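Local coordinates for protein listeriolysin O (Listeria monocytogenes, PDB 4CDB) that binds cholesterol-containing host membranes and, after a major conformational change, inserts into them and forms oligomeric pores that lyse the cell, at residues 59-63 with 399-403; 377-383 with 465-471; 436-441 with 462-466. One frame throughout, in Å; residues are numbered along the deposited sequence.

Overall arrangement
All three contacts lie on one side of the molecule's centre, contact 1 at the junction with the C-terminal beta sandwich, contacts 2 and 3 within it. Contact 1 is the most buried: strand 59-74 of the connecting sheet meets strand 391-402 through two tyrosines, a valine, a water and a sodium ion. Contact 2, partly buried, pairs two parallel strands by backbone bonds and an asparagine cluster. Contact 3, also partly buried, ties the 436-449/452-463 hairpin's open end through a beta bulge. Contacts 1 and 3 share the four-stranded sheet; contacts 1 and 2 share another, with strands 59-74 and 362-385 as neighbours. Leu465 and Val466 belong to contacts 2 and 3, joined also by isoleucine packing.

Contact 1: 59-63 with 399-403; sequences EYIVV and EVNYD. With NA (sodium ion), chain I.
Tyr60 reaches across from strand 59-63 to Asn401 and Tyr402, at the junction where the long connecting sheet of a cholesterol-dependent cytolysin meets its C-terminal beta sandwich. The two strands are not sheet neighbours; their axes run 41° apart, and side chains fill the gap. From a CB that points at the sandwich strand, CG extends opposite the backbone N (chi1 -170°), which carries the ring toward that strand. CE1 comes within 3.9 Å of Asn401 OD1, and CE2 lies 4.3 Å from Tyr402 CE2, which is at the ring's edge, near its plane. The ring and the Asn401 amide stand nearly perpendicular, their planes 83° apart. At the tip, Tyr60 OH lies 3.1 Å from Asn401 OD1. The same Tyr60 OH hydrogen-bonds a water at 3.1 Å. That water accepts from Tyr402 N at 3.0 Å, so it bridges the phenol of one strand to the backbone of the other. Two residues further on, Val62 also turns toward the sandwich and meets the Tyr402 side chain at about a right angle, CG2 lying 3.9 Å from CE2 and CG1 3.7 Å from the hydroxyl OH. Val62 also touches Tyr376 of the neighbouring strand 362-385, and Asn435 lies against both Tyr60 and Asn401. Tyr402 therefore has apolar contacts along its CE2 side and a metal at its end: its OH binds a sodium ion at 2.6 Å, and Glu408 OE2 supplies the second protein ligand.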
loop_
_atom_site.group_PDB
_atom_site.type_symbol
_atom_site.label_atom_id
_atom_site.label_comp_id
_atom_site.label_asym_id
_atom_site.label_seq_id
_atom_site.Cartn_x
_atom_site.Cartn_y
_atom_site.Cartn_z
ATOM N N GLU A 59 -8.414 -20.920 19.462
ATOM C CA GLU A 59 -8.889 -20.599 18.119
ATOM C C GLU A 59 -8.542 -21.667 17.084
ATOM O O GLU A 59 -7.665 -22.505 17.303
ATOM C CB GLU A 59 -8.327 -19.250 17.662
ATOM C CG GLU A 59 -8.889 -18.047 18.398
ATOM C CD GLU A 59 -8.343 -16.735 17.864
ATOM O OE1 GLU A 59 -7.214 -16.729 17.328
ATOM O OE2 GLU A 59 -9.046 -15.710 17.977
ATOM N N TYR A 60 -9.247 -21.623 15.957
ATOM C CA TYR A 60 -8.915 -22.440 14.796
ATOM C C TYR A 60 -8.629 -21.508 13.628
ATOM O O TYR A 60 -9.453 -20.650 13.296
ATOM C CB TYR A 60 -10.065 -23.382 14.443
ATOM C CG TYR A 60 -9.700 -24.417 13.403
ATOM C CD1 TYR A 60 -9.082 -25.604 13.769
ATOM C CD2 TYR A 60 -9.971 -24.207 12.055
ATOM C CE1 TYR A 60 -8.743 -26.555 12.826
ATOM C CE2 TYR A 60 -9.637 -25.154 11.104
ATOM C CZ TYR A 60 -9.023 -26.326 11.496
ATOM O OH TYR A 60 -8.688 -27.274 10.554
ATOM N N ILE A 61 -7.463 -21.673 13.009
ATOM C CA ILE A 61 -7.020 -20.755 11.964
ATOM C C ILE A 61 -7.091 -21.376 10.571
ATOM O O ILE A 61 -6.529 -22.447 10.325
ATOM C CB ILE A 61 -5.576 -20.265 12.214
ATOM C CG1 ILE A 61 -5.439 -19.688 13.624
ATOM C CG2 ILE A 61 -5.178 -19.230 11.168
ATOM C CD1 ILE A 61 -6.286 -18.456 13.869
ATOM N N VAL A 62 -7.782 -20.694 9.662
ATOM C CA VAL A 62 -7.833 -21.109 8.267
ATOM C C VAL A 62 -7.020 -20.138 7.404
ATOM O O VAL A 62 -7.275 -18.934 7.406
ATOM C CB VAL A 62 -9.288 -21.180 7.748
ATOM C CG1 VAL A 62 -9.301 -21.581 6.286
ATOM C CG2 VAL A 62 -10.113 -22.163 8.579
ATOM N N VAL A 63 -6.034 -20.659 6.680
ATOM C CA VAL A 63 -5.178 -19.815 5.850
ATOM C C VAL A 63 -5.372 -20.107 4.365
ATOM O O VAL A 63 -5.148 -21.231 3.912
ATOM C CB VAL A 63 -3.685 -19.995 6.209
ATOM C CG1 VAL A 63 -2.812 -19.139 5.299
ATOM C CG2 VAL A 63 -3.441 -19.652 7.673
ATOM N N GLU A 399 -17.307 -31.007 12.446
ATOM C CA GLU A 399 -16.000 -30.360 12.515
ATOM C C GLU A 399 -15.334 -30.386 11.142
ATOM O O GLU A 399 -15.131 -31.452 10.561
ATOM C CB GLU A 399 -15.113 -31.031 13.566
ATOM C CG GLU A 399 -15.626 -30.880 14.990
ATOM C CD GLU A 399 -14.695 -31.493 16.017
ATOM O OE1 GLU A 399 -13.566 -31.871 15.645
ATOM O OE2 GLU A 399 -15.096 -31.599 17.195
ATOM N N VAL A 400 -15.002 -29.207 10.626
ATOM C CA VAL A 400 -14.472 -29.096 9.273
ATOM C C VAL A 400 -12.955 -28.930 9.250
ATOM O O VAL A 400 -12.417 -27.974 9.809
ATOM C CB VAL A 400 -15.127 -27.927 8.514
ATOM C CG1 VAL A 400 -14.434 -27.703 7.179
ATOM C CG2 VAL A 400 -16.608 -28.196 8.313
ATOM N N ASN A 401 -12.275 -29.872 8.603
ATOM C CA ASN A 401 -10.831 -29.795 8.414
ATOM C C ASN A 401 -10.457 -29.825 6.935
ATOM O O ASN A 401 -11.332 -29.809 6.069
ATOM C CB ASN A 401 -10.122 -30.920 9.170
ATOM C CG ASN A 401 -10.267 -30.790 10.672
ATOM O OD1 ASN A 401 -9.454 -30.141 11.332
ATOM N ND2 ASN A 401 -11.309 -31.401 11.220
ATOM N N TYR A 402 -9.160 -29.871 6.649
ATOM C CA TYR A 402 -8.691 -29.801 5.269
ATOM C C TYR A 402 -7.623 -30.847 4.968
ATOM O O TYR A 402 -6.663 -31.000 5.721
ATOM C CB TYR A 402 -8.161 -28.397 4.958
ATOM C CG TYR A 402 -9.150 -27.298 5.273
ATOM C CD1 TYR A 402 -10.101 -26.901 4.340
ATOM C CD2 TYR A 402 -9.142 -26.663 6.509
ATOM C CE1 TYR A 402 -11.013 -25.899 4.629
ATOM C CE2 TYR A 402 -10.049 -25.661 6.806
ATOM C CZ TYR A 402 -10.983 -25.284 5.863
ATOM O OH TYR A 402 -11.886 -24.286 6.157
ATOM N N ASP A 403 -7.800 -31.566 3.862
ATOM C CA ASP A 403 -6.795 -32.518 3.400
ATOM C C ASP A 403 -5.544 -31.776 2.909
ATOM O O ASP A 403 -5.587 -30.558 2.717
ATOM C CB ASP A 403 -7.382 -33.447 2.322
ATOM C CG ASP A 403 -7.847 -32.704 1.078
ATOM O OD1 ASP A 403 -7.584 -31.490 0.955
ATOM O OD2 ASP A 403 -8.473 -33.346 0.209
HETATM NA NA NA I . -14.235 -23.631 5.349
HETATM O O HOH W 1 -7.015 -28.935 8.488
#

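Contact 2: 377-383 with 465-471; sequences TDGKINI and LVKNRNI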
loop_
_atom_site.group_PDB
_atom_site.type_symbol
_atom_site.label_atom_id
_atom_site.label_comp_id
_atom_site.label_asym_id
_atom_site.label_seq_id
_atom_site.Cartn_x
_atom_site.Cartn_y
_atom_site.Cartn_z
ATOM N N THR A 377 -13.074 -18.763 16.970
ATOM C CA THR A 377 -12.908 -18.937 18.411
ATOM C C THR A 377 -13.638 -20.182 18.914
ATOM O O THR A 377 -14.730 -20.503 18.441
ATOM C CB THR A 377 -13.414 -17.705 19.189
ATOM O OG1 THR A 377 -12.933 -16.509 18.562
ATOM C CG2 THR A 377 -12.935 -17.744 20.635
ATOM N N ASP A 378 -13.028 -20.880 19.871
ATOM C CA ASP A 378 -13.647 -22.048 20.493
ATOM C C ASP A 378 -14.901 -21.642 21.256
ATOM O O ASP A 378 -15.120 -20.458 21.518
ATOM C CB ASP A 378 -12.670 -22.740 21.445
ATOM C CG ASP A 378 -11.511 -23.392 20.721
ATOM O OD1 ASP A 378 -11.635 -23.643 19.504
ATOM O OD2 ASP A 378 -10.479 -23.662 21.370
ATOM N N GLY A 379 -15.718 -22.626 21.617
ATOM C CA GLY A 379 -16.950 -22.366 22.340
ATOM C C GLY A 379 -17.376 -23.514 23.235
ATOM O O GLY A 379 -16.902 -24.642 23.087
ATOM N N LYS A 380 -18.278 -23.225 24.167
ATOM C CA LYS A 380 -18.763 -24.233 25.100
ATOM C C LYS A 380 -20.283 -24.337 25.050
ATOM O O LYS A 380 -20.977 -23.341 24.835
ATOM C CB LYS A 380 -18.316 -23.901 26.528
ATOM C CG LYS A 380 -16.806 -23.887 26.727
ATOM C CD LYS A 380 -16.435 -23.458 28.141
ATOM C CE LYS A 380 -17.075 -24.369 29.174
ATOM N NZ LYS A 380 -16.729 -23.971 30.565
ATOM N N ILE A 381 -20.793 -25.551 25.233
ATOM C CA ILE A 381 -22.220 -25.751 25.440
ATOM C C ILE A 381 -22.443 -26.197 26.880
ATOM O O ILE A 381 -21.990 -27.270 27.285
ATOM C CB ILE A 381 -22.808 -26.793 24.477
ATOM C CG1 ILE A 381 -22.560 -26.377 23.029
ATOM C CG2 ILE A 381 -24.300 -26.962 24.720
ATOM C CD1 ILE A 381 -23.199 -27.303 22.018
ATOM N N ASN A 382 -23.131 -25.362 27.651
ATOM C CA ASN A 382 -23.340 -25.628 29.067
ATOM C C ASN A 382 -24.725 -26.208 29.334
ATOM O O ASN A 382 -25.740 -25.554 29.092
ATOM C CB ASN A 382 -23.119 -24.348 29.877
ATOM C CG ASN A 382 -21.779 -23.699 29.579
ATOM O OD1 ASN A 382 -20.740 -24.359 29.589
ATOM N ND2 ASN A 382 -21.800 -22.401 29.296
ATOM N N ILE A 383 -24.758 -27.444 29.824
ATOM C CA ILE A 383 -26.016 -28.138 30.079
ATOM C C ILE A 383 -26.394 -28.076 31.553
ATOM O O ILE A 383 -25.575 -28.370 32.424
ATOM C CB ILE A 383 -25.936 -29.624 29.672
ATOM C CG1 ILE A 383 -25.492 -29.758 28.218
ATOM C CG2 ILE A 383 -27.279 -30.313 29.894
ATOM C CD1 ILE A 383 -26.430 -29.106 27.238
ATOM N N LEU A 465 -21.806 -21.583 16.222
ATOM C CA LEU A 465 -20.878 -21.753 17.331
ATOM C C LEU A 465 -20.671 -20.430 18.062
ATOM O O LEU A 465 -20.191 -19.459 17.477
ATOM C CB LEU A 465 -19.535 -22.290 16.831
ATOM C CG LEU A 465 -18.417 -22.361 17.873
ATOM C CD1 LEU A 465 -18.818 -23.277 19.019
ATOM C CD2 LEU A 465 -17.108 -22.816 17.243
ATOM N N VAL A 466 -21.042 -20.394 19.339
ATOM C CA VAL A 466 -20.847 -19.207 20.167
ATOM C C VAL A 466 -19.885 -19.500 21.312
ATOM O O VAL A 466 -19.481 -20.643 21.511
ATOM C CB VAL A 466 -22.178 -18.691 20.739
ATOM C CG1 VAL A 466 -23.092 -18.242 19.613
ATOM C CG2 VAL A 466 -22.849 -19.768 21.583
ATOM N N LYS A 467 -19.520 -18.466 22.065
ATOM C CA LYS A 467 -18.585 -18.632 23.174
ATOM C C LYS A 467 -19.186 -19.498 24.280
ATOM O O LYS A 467 -18.571 -20.466 24.728
ATOM C CB LYS A 467 -18.158 -17.271 23.730
ATOM C CG LYS A 467 -16.915 -17.333 24.598
ATOM C CD LYS A 467 -15.781 -18.021 23.850
ATOM C CE LYS A 467 -14.528 -18.144 24.701
ATOM N NZ LYS A 467 -13.507 -19.011 24.042
ATOM N N ASN A 468 -20.393 -19.145 24.709
ATOM C CA ASN A 468 -21.110 -19.927 25.707
ATOM C C ASN A 468 -22.591 -20.063 25.378
ATOM O O ASN A 468 -23.354 -19.104 25.504
ATOM C CB ASN A 468 -20.937 -19.322 27.103
ATOM C CG ASN A 468 -19.566 -19.588 27.688
ATOM O OD1 ASN A 468 -19.332 -20.630 28.301
ATOM N ND2 ASN A 468 -18.649 -18.644 27.506
ATOM N N ARG A 469 -22.989 -21.255 24.943
ATOM C CA ARG A 469 -24.401 -21.561 24.748
ATOM C C ARG A 469 -24.924 -22.332 25.955
ATOM O O ARG A 469 -24.515 -23.469 26.199
ATOM C CB ARG A 469 -24.619 -22.369 23.466
ATOM C CG ARG A 469 -26.072 -22.758 23.231
ATOM C CD ARG A 469 -26.268 -23.447 21.890
ATOM N NE ARG A 469 -25.843 -22.606 20.776
ATOM C CZ ARG A 469 -26.594 -21.663 20.217
ATOM N NH1 ARG A 469 -27.817 -21.433 20.669
ATOM N NH2 ARG A 469 -26.119 -20.950 19.207
ATOM N N ASN A 470 -25.820 -21.707 26.711
ATOM C CA ASN A 470 -26.342 -22.315 27.929
ATOM C C ASN A 470 -27.695 -22.984 27.717
ATOM O O ASN A 470 -28.714 -22.312 27.554
ATOM C CB ASN A 470 -26.434 -21.281 29.052
ATOM C CG ASN A 470 -25.123 -20.560 29.282
ATOM O OD1 ASN A 470 -24.208 -21.094 29.910
ATOM N ND2 ASN A 470 -25.025 -19.337 28.776
ATOM N N ILE A 471 -27.689 -24.313 27.720
ATOM C CA ILE A 471 -28.916 -25.086 27.578
ATOM C C ILE A 471 -29.399 -25.525 28.954
ATOM O O ILE A 471 -28.714 -26.273 29.653
ATOM C CB ILE A 471 -28.695 -26.336 26.706
ATOM C CG1 ILE A 471 -28.069 -25.947 25.367
ATOM C CG2 ILE A 471 -30.005 -27.085 26.496
ATOM C CD1 ILE A 471 -28.992 -25.149 24.473
HETATM O O HOH W 2 -21.502 -22.858 21.513
HETATM O O HOH W 3 -17.902 -21.313 30.416
#
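Asn382 ND2 is gripped twice, giving one hydrogen bond to Asn470 OD1 at 2.8 Å and another to Asn468 OD1 at 3.2 Å. The two asparagines are alternate residues of strand 468-471, which runs parallel to strand 379-383 in one sheet of the C-terminal beta sandwich. Both acceptors lie close to the plane of the Asn382 amide, so its two N-H groups are spent in the directions they naturally point. The acceptors differ: Asn468 OD1 takes its bond in the carbonyl plane on a lone pair, whereas the donor stands 42° out of the carbonyl plane of Asn470. With Ser429 OG holding Asn382 OD1, the rotation of this amide is fixed at both ends. Asn468 OD1 also receives a water at 2.6 Å, which in turn accepts from Lys380 NZ. Between the strands, the backbones exchange bonds in register; Asn382 N reaches Arg469 O at 2.8 Å and Ile471 N reaches Asn382 O at 2.7 Å. The opposite face carries Ile381, Ile383, Arg469 and Ile471. CG1 of Ile383 stands beside its own backbone N (chi1 -55°), and from there CD1 comes to 3.6 Å from Ile471 CB, while Phe393 and Ile395 of the second sheet cover Ile383. The guanidinium of Arg469 is held by two outside acceptors, NH1 by Asn484 OD1 and NH2 by Pro464 O. Where the pairing begins, Gly379 lets the chains close in, its CA only 3.2 Å from Val466 O, and Lys467 NZ makes a weak bond of 3.3 Å to Asp378 O.

Contact 3: 436-441 with 462-466; sequences ARNINV and NLPLV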
loop_
_atom_site.group_PDB
_atom_site.type_symbol
_atom_site.label_atom_id
_atom_site.label_comp_id
_atom_site.label_asym_id
_atom_site.label_seq_id
_atom_site.Cartn_x
_atom_site.Cartn_y
_atom_site.Cartn_z
ATOM N N ALA A 436 -15.945 -26.009 14.482
ATOM C CA ALA A 436 -17.227 -26.683 14.658
ATOM C C ALA A 436 -18.389 -25.821 14.175
ATOM O O ALA A 436 -18.467 -24.633 14.492
ATOM C CB ALA A 436 -17.430 -27.073 16.113
ATOM N N ARG A 437 -19.290 -26.424 13.406
ATOM C CA ARG A 437 -20.491 -25.728 12.956
ATOM C C ARG A 437 -21.704 -26.655 12.911
ATOM O O ARG A 437 -21.578 -27.864 13.105
ATOM C CB ARG A 437 -20.263 -25.069 11.592
ATOM C CG ARG A 437 -19.867 -26.025 10.476
ATOM C CD ARG A 437 -19.626 -25.264 9.178
ATOM N NE ARG A 437 -19.106 -26.117 8.113
ATOM C CZ ARG A 437 -19.842 -26.648 7.141
ATOM N NH1 ARG A 437 -21.146 -26.414 7.088
ATOM N NH2 ARG A 437 -19.272 -27.411 6.219
ATOM N N ASN A 438 -22.873 -26.072 12.658
ATOM C CA ASN A 438 -24.128 -26.817 12.610
ATOM C C ASN A 438 -24.394 -27.600 13.891
ATOM O O ASN A 438 -24.507 -28.826 13.874
ATOM C CB ASN A 438 -24.166 -27.739 11.390
ATOM C CG ASN A 438 -24.262 -26.972 10.088
ATOM O OD1 ASN A 438 -24.950 -25.956 10.005
ATOM N ND2 ASN A 438 -23.567 -27.453 9.064
ATOM N N ILE A 439 -24.485 -26.875 15.000
ATOM C CA ILE A 439 -24.730 -27.486 16.297
ATOM C C ILE A 439 -26.200 -27.866 16.447
ATOM O O ILE A 439 -27.091 -27.041 16.234
ATOM C CB ILE A 439 -24.301 -26.556 17.456
ATOM C CG1 ILE A 439 -22.785 -26.600 17.645
ATOM C CG2 ILE A 439 -24.984 -26.955 18.749
ATOM C CD1 ILE A 439 -22.010 -25.728 16.684
ATOM N N ASN A 440 -26.445 -29.125 16.799
ATOM C CA ASN A 440 -27.798 -29.610 17.038
ATOM C C ASN A 440 -28.012 -29.944 18.511
ATOM O O ASN A 440 -27.249 -30.709 19.099
ATOM C CB ASN A 440 -28.082 -30.841 16.177
ATOM C CG ASN A 440 -27.895 -30.573 14.697
ATOM O OD1 ASN A 440 -28.360 -29.560 14.174
ATOM N ND2 ASN A 440 -27.203 -31.477 14.015
ATOM N N VAL A 441 -29.048 -29.364 19.105
ATOM C CA VAL A 441 -29.348 -29.606 20.509
ATOM C C VAL A 441 -30.743 -30.195 20.671
ATOM O O VAL A 441 -31.738 -29.549 20.337
ATOM C CB VAL A 441 -29.240 -28.313 21.334
ATOM C CG1 VAL A 441 -29.673 -28.560 22.774
ATOM C CG2 VAL A 441 -27.820 -27.776 21.281
ATOM N N ASN A 462 -28.880 -26.813 13.549
ATOM C CA ASN A 462 -28.039 -25.914 12.763
ATOM C C ASN A 462 -27.727 -24.604 13.483
ATOM O O ASN A 462 -27.826 -23.524 12.901
ATOM C CB ASN A 462 -28.680 -25.638 11.402
ATOM C CG ASN A 462 -29.082 -26.910 10.680
ATOM O OD1 ASN A 462 -28.369 -27.912 10.724
ATOM N ND2 ASN A 462 -30.232 -26.878 10.016
ATOM N N LEU A 463 -27.354 -24.713 14.753
ATOM C CA LEU A 463 -27.037 -23.546 15.567
ATOM C C LEU A 463 -25.591 -23.112 15.347
ATOM O O LEU A 463 -24.711 -23.951 15.141
ATOM C CB LEU A 463 -27.280 -23.846 17.048
ATOM C CG LEU A 463 -28.716 -24.197 17.443
ATOM C CD1 LEU A 463 -28.796 -24.564 18.917
ATOM C CD2 LEU A 463 -29.652 -23.043 17.124
ATOM N N PRO A 464 -25.343 -21.794 15.385
ATOM C CA PRO A 464 -23.987 -21.271 15.201
ATOM C C PRO A 464 -23.119 -21.545 16.420
ATOM O O PRO A 464 -23.641 -21.719 17.520
ATOM C CB PRO A 464 -24.216 -19.766 15.060
ATOM C CG PRO A 464 -25.454 -19.510 15.854
ATOM C CD PRO A 464 -26.323 -20.715 15.609
ATOM N N LEU A 465 -21.806 -21.583 16.222
ATOM C CA LEU A 465 -20.878 -21.753 17.331
ATOM C C LEU A 465 -20.671 -20.430 18.062
ATOM O O LEU A 465 -20.191 -19.459 17.477
ATOM C CB LEU A 465 -19.535 -22.290 16.831
ATOM C CG LEU A 465 -18.417 -22.361 17.873
ATOM C CD1 LEU A 465 -18.818 -23.277 19.019
ATOM C CD2 LEU A 465 -17.108 -22.816 17.243
ATOM N N VAL A 466 -21.042 -20.394 19.339
ATOM C CA VAL A 466 -20.847 -19.207 20.167
ATOM C C VAL A 466 -19.885 -19.500 21.312
ATOM O O VAL A 466 -19.481 -20.643 21.511
ATOM C CB VAL A 466 -22.178 -18.691 20.739
ATOM C CG1 VAL A 466 -23.092 -18.242 19.613
ATOM C CG2 VAL A 466 -22.849 -19.768 21.583
#
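Ile439 and Leu463 form an antiparallel hydrogen-bonded pair, Ile439 N giving to Leu463 O at 2.9 Å and Leu463 N returning to Ile439 O at 2.8 Å. Asn462 faces the same Ile439, which makes this a G1 beta bulge, and the left-handed backbone of Asn462 (phi 56°) supplies the extra kink. Asn462 N also comes near Ile439 O, but the angle is too poor for a bond; it gives instead to OD1 of Asn440, the residue after Ile439, at 2.9 Å and nearly straight (166° at the hydrogen). Asn440 CG stands beside its own backbone N (chi1 -57°), which holds the amide next to the bulge, and Ser396 OG of strand 391-402 takes the ND2 end. The Asn462 side chain runs alongside that of Asn440, its amide turned steeply from the other. These strands are the arms of the hairpin 436-449/452-463 in the four-stranded sheet of the beta sandwich; the conserved undecapeptide lies at the hairpin's far end, while here the chain leaves toward strand 468-475 of the other sheet. Toward that second sheet the side chains are apolar. Ile439 and Leu463 project from the same face of the sheet, Ile439 CB lying 4.0 Å from Leu463 CB. Leu463 CD1 meets Val441 CG2 at 4.1 Å, the two side chains crossing at about a right angle. Arg469 and Ile471 of strand 468-475 lie against Leu463 and Val441 respectively. Past Pro464 the contact continues at Leu465, whose CB lies 4.2 Å from Ile439 CD1 and 3.5 Å from Ala436 O.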